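Local atomic coordinates of myosin-2 (Saccharomyces cerevisiae, PDB entry 6IXO), a protein that carries organelles and proteins along polarized actin cables as a class V myosin, gripping cargo receptors through the globular tail domain described here. Residues 311-314 against 315-319; 335-338 against 339-342; 242-245 against 246-249; 263-266 against 267-271; 157-160 against 161-165. One frame throughout, in Å; residues are numbered along the deposited sequence.

From the N terminus, the first contact is interaction 5, a short run in the middle of the long helix 134-180. Interaction 3 follows at the C-terminal end of helix 223-247, and interaction 4 lies in the next helix, 254-273. Interaction 1 starts helix 315-323 and interaction 2 starts helix 336-350. All five are local contacts in series along the chain; none closes a long loop, and none nests in or crosses another. Interaction 1 joins its neighbours: Leu313 and Gln317 pack on Phe242 of interaction 3, and Gln319 meets Val342 of interaction 2. Interactions 4 and 5 touch none of the others; their centres are about 25 Å apart.

Interaction 1 (311-314 against 315-319); sequences YSLT and PAQLQ
Thr314 and Gln317 hold each other through reciprocal bonds between side chain and backbone. The amide oxygen OE1 of Gln317 accepts from Thr314 N at 2.8 Å, a nearly straight bond (167°) whose donor lies tilted from the carbonyl plane. In return Thr314 OG1 accepts from Gln317 N at 3.1 Å. The hydroxyl can do so because chi1 of 64° sets OG1 between the backbone N and the carbonyl carbon of its own residue, facing the first turn. This is a capping box, with Thr314 as N-cap of helix 315-323, and Leu318 N closes the turn on Thr314 O. A water donates both to OE1 and to Ser312 O, so two donors grip the amide oxygen. At the next level out, Leu313 CD1 rests on Leu318 CD2 at 4.0 Å, the amide NE2 of Gln317 bonds Ile368 O, and Phe242 packs against both Leu313 and Gln317. Were Gln317 replaced by an alanine, Thr314 N and the water would probably lose their shared acceptor, and a gap would be likely to open beside Phe242. With both amide ends of Gln317 engaged, the rotation of its buried side chain is probably restrained, and the helix start is tied to the preceding loop.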
loop_
_atom_site.group_PDB
_atom_site.type_symbol
_atom_site.label_atom_id
_atom_site.label_comp_id
_atom_site.label_asym_id
_atom_site.label_seq_id
_atom_site.Cartn_x
_atom_site.Cartn_y
_atom_site.Cartn_z
ATOM N N TYR A 311 8.354 27.089 5.973
ATOM C CA TYR A 311 7.881 27.436 4.625
ATOM C C TYR A 311 6.671 26.612 4.186
ATOM O O TYR A 311 6.082 26.883 3.144
ATOM C CB TYR A 311 9.014 27.284 3.579
ATOM C CG TYR A 311 9.598 25.885 3.482
ATOM C CD1 TYR A 311 9.032 24.923 2.656
ATOM C CD2 TYR A 311 10.720 25.531 4.219
ATOM C CE1 TYR A 311 9.560 23.636 2.578
ATOM C CE2 TYR A 311 11.252 24.254 4.149
ATOM C CZ TYR A 311 10.672 23.311 3.325
ATOM O OH TYR A 311 11.213 22.051 3.266
ATOM N N SER A 312 6.297 25.595 4.954
ATOM C CA SER A 312 5.116 24.819 4.584
ATOM C C SER A 312 3.886 25.199 5.401
ATOM O O SER A 312 2.812 24.604 5.256
ATOM C CB SER A 312 5.398 23.327 4.734
ATOM O OG SER A 312 6.440 22.938 3.854
ATOM N N LEU A 313 4.052 26.163 6.295
ATOM C CA LEU A 313 2.948 26.563 7.146
ATOM C C LEU A 313 2.460 27.925 6.692
ATOM O O LEU A 313 3.264 28.772 6.325
ATOM C CB LEU A 313 3.370 26.597 8.609
ATOM C CG LEU A 313 3.897 25.275 9.186
ATOM C CD1 LEU A 313 4.189 25.476 10.699
ATOM C CD2 LEU A 313 2.866 24.174 8.998
ATOM N N THR A 314 1.146 28.128 6.694
ATOM C CA THR A 314 0.577 29.419 6.310
ATOM C C THR A 314 0.640 30.390 7.474
ATOM O O THR A 314 0.776 29.971 8.619
ATOM C CB THR A 314 -0.871 29.278 5.905
ATOM O OG1 THR A 314 -1.587 28.841 7.065
ATOM C CG2 THR A 314 -1.035 28.213 4.721
ATOM N N PRO A 315 0.510 31.689 7.199
ATOM C CA PRO A 315 0.509 32.584 8.357
ATOM C C PRO A 315 -0.611 32.270 9.376
ATOM O O PRO A 315 -0.373 32.393 10.588
ATOM C CB PRO A 315 0.313 33.962 7.723
ATOM C CG PRO A 315 0.923 33.848 6.390
ATOM C CD PRO A 315 0.522 32.436 5.929
ATOM N N ALA A 316 -1.792 31.856 8.908
ATOM C CA ALA A 316 -2.884 31.551 9.840
ATOM C C ALA A 316 -2.515 30.353 10.716
ATOM O O ALA A 316 -2.902 30.285 11.881
ATOM C CB ALA A 316 -4.199 31.282 9.080
ATOM N N GLN A 317 -1.799 29.382 10.144
ATOM C CA GLN A 317 -1.317 28.243 10.929
ATOM C C GLN A 317 -0.251 28.664 11.939
ATOM O O GLN A 317 -0.273 28.201 13.080
ATOM C CB GLN A 317 -0.751 27.140 10.026
ATOM C CG GLN A 317 -1.865 26.471 9.182
ATOM C CD GLN A 317 -1.314 25.604 8.042
ATOM O OE1 GLN A 317 -0.217 25.846 7.542
ATOM N NE2 GLN A 317 -2.102 24.616 7.612
ATOM N N LEU A 318 0.697 29.484 11.505
ATOM C CA LEU A 318 1.693 30.049 12.427
ATOM C C LEU A 318 0.983 30.724 13.589
ATOM O O LEU A 318 1.380 30.589 14.754
ATOM C CB LEU A 318 2.593 31.066 11.722
ATOM C CG LEU A 318 3.507 30.474 10.654
ATOM C CD1 LEU A 318 4.357 31.550 10.000
ATOM C CD2 LEU A 318 4.380 29.398 11.254
ATOM N N GLN A 319 -0.077 31.467 13.272
ATOM C CA GLN A 319 -0.738 32.239 14.321
ATOM C C GLN A 319 -1.425 31.343 15.348
ATOM O O GLN A 319 -1.344 31.618 16.534
ATOM C CB GLN A 319 -1.759 33.206 13.725
ATOM C CG GLN A 319 -2.486 34.014 14.787
ATOM C CD GLN A 319 -3.508 34.925 14.172
ATOM O OE1 GLN A 319 -4.075 34.601 13.139
ATOM N NE2 GLN A 319 -3.735 36.081 14.783
HETATM O O HOH W 1 0.302 24.515 5.164
#

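Interaction 2 (335-338 against 339-342); sequences PQEI and LRYV
Gln336 and Arg340 meet one turn apart, with the flat guanidinium of Arg340 folded back over the backbone of Gln336. Gln336 O lies over the centre of one guanidinium face, 4.1 Å from Arg340 CZ, while NH2 approaches Gln336 CB at 4.0 Å. Two torsions bring the group back: CG stands between the backbone N and the carbonyl carbon (chi1 80°), and the chain bends again at chi3 (36°). The same carbonyl oxygen takes the main-chain bond from Arg340 N at 2.9 Å. Glu337 comes near without pairing, its OE1 remaining 5.2 Å from Arg340 NH1, so any attraction between these opposite charges is probably modest. On another side of the turn Gln336 and Leu339 meet at a slant, the leucine methyl CD1 lying 3.9 Å from the amide nitrogen NE2. Tyr341 and Val342 turn toward helix 300-309, where both touch Ile303: the tyrosine CB passes 3.4 Å from Glu337 O, but its ring leads away and OH bonds Asp304. Val342 CG2 sits 3.4 Å from Ile338 O, and the valine also packs on Ile322. Pro335, at the N-cap position, offers its carbonyl oxygen to both Ile338 N and Leu339 N. This helix start, with Gln336, Glu337 and Arg340 exposed and Ile338 and Val342 buried, fits an amphipathic helix in an all-helical bundle.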
loop_
_atom_site.group_PDB
_atom_site.type_symbol
_atom_site.label_atom_id
_atom_site.label_comp_id
_atom_site.label_asym_id
_atom_site.label_seq_id
_atom_site.Cartn_x
_atom_site.Cartn_y
_atom_site.Cartn_z
ATOM N N PRO A 335 5.855 38.174 23.751
ATOM C CA PRO A 335 5.412 39.569 23.901
ATOM C C PRO A 335 4.213 39.917 23.031
ATOM O O PRO A 335 4.032 39.326 21.963
ATOM C CB PRO A 335 6.639 40.389 23.468
ATOM C CG PRO A 335 7.790 39.462 23.593
ATOM C CD PRO A 335 7.241 38.095 23.259
ATOM N N GLN A 336 3.425 40.898 23.479
ATOM C CA GLN A 336 2.218 41.298 22.770
ATOM C C GLN A 336 2.582 41.812 21.395
ATOM O O GLN A 336 1.904 41.505 20.409
ATOM C CB GLN A 336 1.451 42.362 23.561
ATOM C CG GLN A 336 0.961 41.830 24.888
ATOM C CD GLN A 336 0.125 40.577 24.694
ATOM O OE1 GLN A 336 -0.901 40.620 24.030
ATOM N NE2 GLN A 336 0.575 39.452 25.248
ATOM N N GLU A 337 3.666 42.585 21.357
ATOM C CA GLU A 337 4.266 43.089 20.128
ATOM C C GLU A 337 4.402 41.971 19.067
ATOM O O GLU A 337 4.127 42.169 17.883
ATOM C CB GLU A 337 5.637 43.702 20.438
ATOM C CG GLU A 337 5.671 44.618 21.697
ATOM C CD GLU A 337 6.067 43.900 23.004
ATOM O OE1 GLU A 337 5.228 43.814 23.935
ATOM O OE2 GLU A 337 7.230 43.448 23.111
ATOM N N ILE A 338 4.808 40.786 19.498
ATOM C CA ILE A 338 5.021 39.708 18.543
ATOM C C ILE A 338 3.669 39.099 18.133
ATOM O O ILE A 338 3.458 38.800 16.955
ATOM C CB ILE A 338 5.997 38.647 19.111
ATOM C CG1 ILE A 338 7.439 38.926 18.645
ATOM C CG2 ILE A 338 5.622 37.231 18.636
ATOM C CD1 ILE A 338 7.953 40.350 18.772
ATOM N N LEU A 339 2.737 38.971 19.078
ATOM C CA LEU A 339 1.415 38.436 18.745
ATOM C C LEU A 339 0.691 39.346 17.752
ATOM O O LEU A 339 0.022 38.871 16.837
ATOM C CB LEU A 339 0.558 38.240 20.006
ATOM C CG LEU A 339 0.957 37.128 20.996
ATOM C CD1 LEU A 339 0.044 37.116 22.217
ATOM C CD2 LEU A 339 0.952 35.739 20.328
ATOM N N ARG A 340 0.832 40.659 17.899
ATOM C CA ARG A 340 0.136 41.545 16.975
ATOM C C ARG A 340 0.872 41.578 15.642
ATOM O O ARG A 340 0.252 41.745 14.598
ATOM C CB ARG A 340 -0.036 42.963 17.568
ATOM C CG ARG A 340 1.160 43.898 17.513
ATOM C CD ARG A 340 0.783 45.285 18.128
ATOM N NE ARG A 340 -0.126 45.110 19.261
ATOM C CZ ARG A 340 0.214 45.255 20.541
ATOM N NH1 ARG A 340 1.445 45.625 20.876
ATOM N NH2 ARG A 340 -0.691 45.043 21.491
ATOM N N TYR A 341 2.189 41.398 15.667
ATOM C CA TYR A 341 2.940 41.304 14.422
ATOM C C TYR A 341 2.446 40.128 13.585
ATOM O O TYR A 341 2.194 40.252 12.378
ATOM C CB TYR A 341 4.425 41.149 14.702
ATOM C CG TYR A 341 5.283 41.084 13.456
ATOM C CD1 TYR A 341 5.261 42.107 12.523
ATOM C CD2 TYR A 341 6.141 40.016 13.231
ATOM C CE1 TYR A 341 6.058 42.063 11.389
ATOM C CE2 TYR A 341 6.946 39.962 12.098
ATOM C CZ TYR A 341 6.897 40.991 11.180
ATOM O OH TYR A 341 7.686 40.958 10.050
ATOM N N VAL A 342 2.315 38.980 14.238
ATOM C CA VAL A 342 1.826 37.787 13.568
ATOM C C VAL A 342 0.395 37.984 13.050
ATOM O O VAL A 342 0.106 37.661 11.899
ATOM C CB VAL A 342 1.872 36.585 14.502
ATOM C CG1 VAL A 342 1.089 35.436 13.913
ATOM C CG2 VAL A 342 3.319 36.190 14.767
#

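Interaction 3 (242-245 against 246-249); sequences FNEL and IMKR. With SO4 (sulfate ion), chain C.
Instead of ending on a regular turn, helix 223-247 loosens between Glu244 and Lys248. Ile246 N still makes the usual bond to Phe242 O at 2.8 Å, whereas Met247 N reaches back only weakly to Glu244 O, and Lys248 N bonds Leu245 O at 3.1 Å, three residues back, from above the carbonyl plane. The side chain of Lys248 then runs back along the helix end, its CG 3.3 Å from Glu244 O. Its ammonium does not touch the Glu244 carboxylate, which lies 4.7 Å away from NZ to OE1; a water spans them, donating to OE1 and accepting from NZ. The Met247 methyl CE lies near both carboxylate oxygens of Glu244. On the buried side Ile246 slants across the Phe242 ring: CB stands over one face, while CD1 reaches the ring atom CZ at 3.7 Å. With CG1 anti to the backbone N (chi1 -160°), the longer branch of the isoleucine extends to the ring. A serine here, lacking CD1, would probably open a gap against CZ and leave the Phe242 ring less firmly held on that face. Farther on, Arg249 grips a sulfate, probably from the crystallisation liquor, NH1 donating to O2 and NH2 to O3. Around the helix end, Ile246 packs on Gln317 and Leu321 of helix 315-323, Glu244 and Leu245 face Ile175 and Val179 of helix 134-180, and Phe242 touches Thr289 of helix 284-294.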
loop_
_atom_site.group_PDB
_atom_site.type_symbol
_atom_site.label_atom_id
_atom_site.label_comp_id
_atom_site.label_asym_id
_atom_site.label_seq_id
_atom_site.Cartn_x
_atom_site.Cartn_y
_atom_site.Cartn_z
ATOM N N PHE A 242 -0.749 16.625 12.280
ATOM C CA PHE A 242 -0.730 18.089 12.291
ATOM C C PHE A 242 -2.095 18.653 12.731
ATOM O O PHE A 242 -2.185 19.572 13.570
ATOM C CB PHE A 242 -0.372 18.650 10.903
ATOM C CG PHE A 242 -0.389 20.166 10.859
ATOM C CD1 PHE A 242 0.726 20.899 11.279
ATOM C CD2 PHE A 242 -1.548 20.862 10.452
ATOM C CE1 PHE A 242 0.721 22.326 11.269
ATOM C CE2 PHE A 242 -1.576 22.301 10.442
ATOM C CZ PHE A 242 -0.426 23.022 10.857
ATOM N N ASN A 243 -3.153 18.112 12.143
ATOM C CA ASN A 243 -4.484 18.602 12.413
ATOM C C ASN A 243 -4.801 18.424 13.887
ATOM O O ASN A 243 -5.423 19.280 14.484
ATOM C CB ASN A 243 -5.524 17.891 11.550
ATOM C CG ASN A 243 -5.412 18.270 10.059
ATOM O OD1 ASN A 243 -4.739 19.248 9.698
ATOM N ND2 ASN A 243 -6.119 17.532 9.206
ATOM N N GLU A 244 -4.367 17.325 14.487
ATOM C CA GLU A 244 -4.625 17.146 15.924
ATOM C C GLU A 244 -3.827 18.153 16.718
ATOM O O GLU A 244 -4.332 18.752 17.691
ATOM C CB GLU A 244 -4.271 15.728 16.387
ATOM C CG GLU A 244 -5.254 14.652 15.842
ATOM C CD GLU A 244 -6.661 14.829 16.383
ATOM O OE1 GLU A 244 -6.832 15.279 17.551
ATOM O OE2 GLU A 244 -7.614 14.535 15.636
ATOM N N LEU A 245 -2.567 18.327 16.332
ATOM C CA LEU A 245 -1.722 19.243 17.056
ATOM C C LEU A 245 -2.279 20.655 17.018
ATOM O O LEU A 245 -2.295 21.360 18.022
ATOM C CB LEU A 245 -0.305 19.231 16.472
ATOM C CG LEU A 245 0.537 18.056 16.900
ATOM C CD1 LEU A 245 1.724 17.864 15.873
ATOM C CD2 LEU A 245 1.102 18.317 18.298
ATOM N N ILE A 246 -2.748 21.092 15.856
ATOM C CA ILE A 246 -3.061 22.519 15.749
ATOM C C ILE A 246 -4.353 22.900 16.515
ATOM O O ILE A 246 -4.601 24.093 16.800
ATOM C CB ILE A 246 -3.181 22.958 14.253
ATOM C CG1 ILE A 246 -3.005 24.490 14.172
ATOM C CG2 ILE A 246 -4.493 22.401 13.587
ATOM C CD1 ILE A 246 -2.804 25.045 12.807
ATOM N N MET A 247 -5.171 21.903 16.850
ATOM C CA MET A 247 -6.381 22.186 17.672
ATOM C C MET A 247 -6.100 22.284 19.173
ATOM O O MET A 247 -6.955 22.699 19.941
ATOM C CB MET A 247 -7.426 21.092 17.450
ATOM C CG MET A 247 -7.939 21.020 16.026
ATOM S SD MET A 247 -9.386 19.930 15.855
ATOM C CE MET A 247 -8.589 18.326 15.976
ATOM N N LYS A 248 -4.916 21.860 19.618
ATOM C CA LYS A 248 -4.732 21.700 21.053
ATOM C C LYS A 248 -4.359 23.034 21.694
ATOM O O LYS A 248 -3.419 23.691 21.273
ATOM C CB LYS A 248 -3.670 20.632 21.351
ATOM C CG LYS A 248 -4.218 19.222 20.965
ATOM C CD LYS A 248 -3.217 18.126 21.295
ATOM C CE LYS A 248 -3.769 16.760 20.838
ATOM N NZ LYS A 248 -4.871 16.283 21.713
ATOM N N ARG A 249 -5.133 23.445 22.681
ATOM C CA ARG A 249 -4.956 24.796 23.226
ATOM C C ARG A 249 -4.262 24.807 24.557
ATOM O O ARG A 249 -3.798 25.865 25.054
ATOM C CB ARG A 249 -6.330 25.498 23.322
ATOM C CG ARG A 249 -6.843 25.763 21.942
ATOM C CD ARG A 249 -8.186 26.379 21.929
ATOM N NE ARG A 249 -8.076 27.781 22.293
ATOM C CZ ARG A 249 -8.976 28.688 21.941
ATOM N NH1 ARG A 249 -8.832 29.956 22.315
ATOM N NH2 ARG A 249 -10.021 28.311 21.208
HETATM S S SO4 C . -11.066 31.187 19.743
HETATM O O1 SO4 C . -11.810 32.209 19.012
HETATM O O2 SO4 C . -11.056 31.504 21.167
HETATM O O3 SO4 C . -11.690 29.884 19.537
HETATM O O4 SO4 C . -9.692 31.136 19.251
HETATM O O HOH W 2 -5.426 14.112 19.744
#

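Interaction 4 (263-266 against 267-271); sequences NVTR and LEEWC
The C-terminal half of helix 254-273 brings Thr265 and Glu269 alongside each other, pointing the same way. The threonine methyl CG2 touches Glu269 CG at 3.9 Å, and that same CG lies still closer, at 3.2 Å, to Thr265 O. Because CG2 is anti to the backbone N, with OG1 at chi1 -59°, the methyl faces the glutamate while the hydroxyl turns back to Asn261 O in the preceding turn. Glu269 bends at chi2 (-78°), so its carboxylate swings aside after the aliphatic part has made the contact. Glu268 takes another course: an extended chain brings OE1 to 4.1 Å from Thr265 CA, and its other oxygen, OE2, bonds Thr280. Beneath these side chains run the main-chain bonds. Glu268 N donates to Val264 O at 2.9 Å and Glu269 N to Thr265 O at 2.8 Å; Trp270 N donates to Arg266 O, and Leu267 N reaches Asn263 O only weakly, at 3.5 Å. The larger side chains spread outward from the helix. Trp270 CB stays 3.6 Å from Arg266 O, but the indole leads away to bond Asn210 through NE1 and to stack with His274; in one of its two conformers Arg266 reaches Asp203. Val264 and Leu267 are buried, the former against helix 284-294 and the latter against Phe209 and Leu234. A helix with neighbours on several sides in this way fits the elongated, all-helical tail domain of this class V myosin.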
loop_
_atom_site.group_PDB
_atom_site.type_symbol
_atom_site.label_atom_id
_atom_site.label_comp_id
_atom_site.label_asym_id
_atom_site.label_seq_id
_atom_site.Cartn_x
_atom_site.Cartn_y
_atom_site.Cartn_z
ATOM N N ASN A 263 9.990 12.116 18.274
ATOM C CA ASN A 263 9.083 11.175 17.578
ATOM C C ASN A 263 9.216 11.216 16.059
ATOM O O ASN A 263 9.397 10.172 15.364
ATOM C CB ASN A 263 7.641 11.486 17.985
ATOM C CG ASN A 263 7.341 11.085 19.408
ATOM O OD1 ASN A 263 8.143 10.377 20.042
ATOM N ND2 ASN A 263 6.154 11.519 19.937
ATOM N N VAL A 264 9.122 12.414 15.511
ATOM C CA VAL A 264 9.192 12.620 14.072
ATOM C C VAL A 264 10.559 12.293 13.462
ATOM O O VAL A 264 10.663 11.707 12.358
ATOM C CB VAL A 264 8.819 14.091 13.730
ATOM C CG1 VAL A 264 8.822 14.332 12.246
ATOM C CG2 VAL A 264 7.430 14.371 14.262
ATOM N N THR A 265 11.630 12.677 14.156
ATOM C CA THR A 265 12.957 12.406 13.631
ATOM C C THR A 265 13.137 10.901 13.488
ATOM O O THR A 265 13.764 10.428 12.528
ATOM C CB THR A 265 14.057 12.990 14.564
ATOM O OG1 THR A 265 13.839 14.401 14.649
ATOM C CG2 THR A 265 15.467 12.725 14.013
ATOM N N ARG A 266 12.613 10.120 14.418
ATOM C CA ARG A 266 12.822 8.671 14.315
ATOM C C ARG A 266 12.182 8.142 13.025
ATOM O O ARG A 266 12.722 7.268 12.367
ATOM C CB ARG A 266 12.256 7.944 15.530
ATOM C CG ARG A 266 13.087 8.163 16.825
ATOM C CD ARG A 266 12.300 7.726 18.067
ATOM N NE ARG A 266 12.023 6.283 18.100
ATOM C CZ ARG A 266 11.295 5.695 19.047
ATOM N NH1 ARG A 266 10.784 6.418 20.042
ATOM N NH2 ARG A 266 11.085 4.390 19.013
ATOM N N LEU A 267 11.038 8.686 12.670
ATOM C CA LEU A 267 10.339 8.225 11.464
ATOM C C LEU A 267 11.106 8.703 10.244
ATOM O O LEU A 267 11.317 7.963 9.284
ATOM C CB LEU A 267 8.889 8.730 11.452
ATOM C CG LEU A 267 7.975 8.131 10.376
ATOM C CD1 LEU A 267 7.987 6.573 10.386
ATOM C CD2 LEU A 267 6.559 8.657 10.615
ATOM N N GLU A 268 11.586 9.929 10.286
ATOM C CA GLU A 268 12.422 10.443 9.199
ATOM C C GLU A 268 13.730 9.660 9.005
ATOM O O GLU A 268 14.181 9.441 7.864
ATOM C CB GLU A 268 12.695 11.937 9.462
ATOM C CG GLU A 268 13.471 12.683 8.408
ATOM C CD GLU A 268 13.797 14.128 8.890
ATOM O OE1 GLU A 268 13.899 14.330 10.118
ATOM O OE2 GLU A 268 13.925 15.049 8.058
ATOM N N GLU A 269 14.345 9.219 10.102
ATOM C CA GLU A 269 15.625 8.503 10.010
ATOM C C GLU A 269 15.364 7.077 9.463
ATOM O O GLU A 269 16.177 6.514 8.760
ATOM C CB GLU A 269 16.304 8.458 11.378
ATOM C CG GLU A 269 16.850 9.826 11.802
ATOM C CD GLU A 269 18.145 10.126 11.088
ATOM O OE1 GLU A 269 18.863 9.154 10.685
ATOM O OE2 GLU A 269 18.468 11.319 10.933
ATOM N N TRP A 270 14.212 6.520 9.808
ATOM C CA TRP A 270 13.820 5.232 9.243
ATOM C C TRP A 270 13.728 5.357 7.704
ATOM O O TRP A 270 14.223 4.480 6.955
ATOM C CB TRP A 270 12.479 4.750 9.842
ATOM C CG TRP A 270 12.015 3.464 9.203
ATOM C CD1 TRP A 270 12.298 2.185 9.610
ATOM C CD2 TRP A 270 11.221 3.346 8.028
ATOM N NE1 TRP A 270 11.716 1.274 8.753
ATOM C CE2 TRP A 270 11.039 1.962 7.780
ATOM C CE3 TRP A 270 10.621 4.275 7.167
ATOM C CZ2 TRP A 270 10.315 1.486 6.682
ATOM C CZ3 TRP A 270 9.879 3.792 6.080
ATOM C CH2 TRP A 270 9.746 2.419 5.854
ATOM N N CYS A 271 13.090 6.430 7.232
ATOM C CA CYS A 271 12.953 6.702 5.790
ATOM C C CYS A 271 14.298 6.712 5.113
ATOM O O CYS A 271 14.485 6.131 4.034
ATOM C CB CYS A 271 12.247 8.037 5.562
ATOM S SG CYS A 271 10.502 7.974 5.990
#

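Interaction 5 (157-160 against 161-165); sequences NIYN and IWLKK
Tyr159 and Leu163 supply the apolar side-chain contact of this part of the helix, lying side by side and pointing the same way. The leucine methyl CD2 comes against the outer part of the phenol, 3.5 Å from Tyr159 CE2 and 3.6 Å from its OH. Both side chains leave the helix with CG anti to the backbone N (chi1 179° for Tyr159, -166° for Leu163), which keeps them abreast. A second group of contacts sets aliphatic carbons against carbonyl oxygens: Ile161 CG1 lies 3.2 Å from Asn157 O, and Trp162 CB is equally close to Ile158 O. The backbone hydrogen bonds form a regular ladder, from Ile161 N to Asn157 O at 2.9 Å through to Lys164 N and Asn160 O at 3.1 Å. Polar side-chain ends look outside these residues: Asn157 ND2 to Gln86, Asn160 OD1 to Phe377 N, and the indole NE1 of Trp162 to Leu97 O. Set in the middle of helix 134-180, this run has helical neighbours on several flanks. Tyr159 and Leu163 pack on helix 223-247 at Val229 and Leu233, Ile158 and Trp162 share Leu105 of helix 97-124, and Ile161 meets Val89 of helix 71-90.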
loop_
_atom_site.group_PDB
_atom_site.type_symbol
_atom_site.label_atom_id
_atom_site.label_comp_id
_atom_site.label_asym_id
_atom_site.label_seq_id
_atom_site.Cartn_x
_atom_site.Cartn_y
_atom_site.Cartn_z
ATOM N N ASN A 157 -8.354 -1.893 -7.804
ATOM C CA ASN A 157 -9.303 -2.085 -6.718
ATOM C C ASN A 157 -8.622 -2.591 -5.483
ATOM O O ASN A 157 -8.795 -2.006 -4.407
ATOM C CB ASN A 157 -10.444 -3.058 -7.138
ATOM C CG ASN A 157 -11.358 -2.429 -8.127
ATOM O OD1 ASN A 157 -11.223 -1.223 -8.399
ATOM N ND2 ASN A 157 -12.297 -3.207 -8.688
ATOM N N ILE A 158 -7.838 -3.657 -5.591
ATOM C CA ILE A 158 -7.294 -4.210 -4.345
ATOM C C ILE A 158 -6.171 -3.287 -3.816
ATOM O O ILE A 158 -5.953 -3.213 -2.610
ATOM C CB ILE A 158 -6.782 -5.685 -4.481
ATOM C CG1 ILE A 158 -5.637 -5.842 -5.488
ATOM C CG2 ILE A 158 -7.951 -6.613 -4.762
ATOM C CD1 ILE A 158 -4.796 -7.089 -5.163
ATOM N N TYR A 159 -5.518 -2.546 -4.696
ATOM C CA TYR A 159 -4.490 -1.594 -4.222
ATOM C C TYR A 159 -5.190 -0.515 -3.349
ATOM O O TYR A 159 -4.718 -0.165 -2.242
ATOM C CB TYR A 159 -3.770 -0.936 -5.392
ATOM C CG TYR A 159 -2.726 0.066 -4.886
ATOM C CD1 TYR A 159 -1.490 -0.382 -4.469
ATOM C CD2 TYR A 159 -2.992 1.427 -4.839
ATOM C CE1 TYR A 159 -0.496 0.511 -3.981
ATOM C CE2 TYR A 159 -2.022 2.361 -4.346
ATOM C CZ TYR A 159 -0.799 1.889 -3.917
ATOM O OH TYR A 159 0.187 2.758 -3.489
ATOM N N ASN A 160 -6.326 -0.022 -3.844
ATOM C CA ASN A 160 -7.052 1.033 -3.113
ATOM C C ASN A 160 -7.752 0.543 -1.872
ATOM O O ASN A 160 -7.831 1.247 -0.866
ATOM C CB ASN A 160 -8.031 1.696 -4.053
ATOM C CG ASN A 160 -7.383 2.803 -4.805
ATOM O OD1 ASN A 160 -7.177 3.876 -4.252
ATOM N ND2 ASN A 160 -6.978 2.546 -6.050
ATOM N N ILE A 161 -8.297 -0.653 -1.942
ATOM C CA ILE A 161 -8.946 -1.244 -0.770
ATOM C C ILE A 161 -7.911 -1.410 0.349
ATOM O O ILE A 161 -8.134 -1.052 1.521
ATOM C CB ILE A 161 -9.572 -2.584 -1.115
ATOM C CG1 ILE A 161 -10.847 -2.374 -1.962
ATOM C CG2 ILE A 161 -9.905 -3.397 0.160
ATOM C CD1 ILE A 161 -11.357 -3.696 -2.649
ATOM N N TRP A 162 -6.759 -1.932 -0.032
ATOM C CA TRP A 162 -5.686 -2.190 0.921
ATOM C C TRP A 162 -5.118 -0.902 1.502
ATOM O O TRP A 162 -4.926 -0.792 2.704
ATOM C CB TRP A 162 -4.574 -2.957 0.242
ATOM C CG TRP A 162 -3.439 -3.398 1.160
ATOM C CD1 TRP A 162 -3.533 -4.205 2.280
ATOM C CD2 TRP A 162 -2.067 -3.073 1.010
ATOM N NE1 TRP A 162 -2.276 -4.420 2.804
ATOM C CE2 TRP A 162 -1.359 -3.742 2.032
ATOM C CE3 TRP A 162 -1.355 -2.288 0.099
ATOM C CZ2 TRP A 162 0.021 -3.638 2.178
ATOM C CZ3 TRP A 162 0.032 -2.206 0.229
ATOM C CH2 TRP A 162 0.704 -2.877 1.252
ATOM N N LEU A 163 -4.839 0.051 0.629
ATOM C CA LEU A 163 -4.187 1.281 1.054
ATOM C C LEU A 163 -5.110 2.030 2.042
ATOM O O LEU A 163 -4.642 2.588 3.038
ATOM C CB LEU A 163 -3.842 2.149 -0.163
ATOM C CG LEU A 163 -2.867 3.319 0.079
ATOM C CD1 LEU A 163 -1.662 2.889 0.922
ATOM C CD2 LEU A 163 -2.375 3.945 -1.238
ATOM N N LYS A 164 -6.413 2.006 1.783
ATOM C CA LYS A 164 -7.350 2.647 2.707
ATOM C C LYS A 164 -7.336 1.974 4.070
ATOM O O LYS A 164 -7.363 2.639 5.112
ATOM C CB LYS A 164 -8.772 2.642 2.129
ATOM C CG LYS A 164 -9.818 3.131 3.172
ATOM C CD LYS A 164 -11.254 3.238 2.558
ATOM C CE LYS A 164 -11.290 4.195 1.339
ATOM N NZ LYS A 164 -10.944 5.653 1.680
ATOM N N LYS A 165 -7.278 0.654 4.087
ATOM C CA LYS A 165 -7.188 -0.061 5.360
ATOM C C LYS A 165 -5.901 0.280 6.103
ATOM O O LYS A 165 -5.919 0.419 7.332
ATOM C CB LYS A 165 -7.269 -1.595 5.144
ATOM C CG LYS A 165 -8.704 -2.102 4.837
ATOM C CD LYS A 165 -8.598 -3.572 4.240
ATOM C CE LYS A 165 -10.016 -4.076 3.882
ATOM N NZ LYS A 165 -10.827 -4.281 5.090
#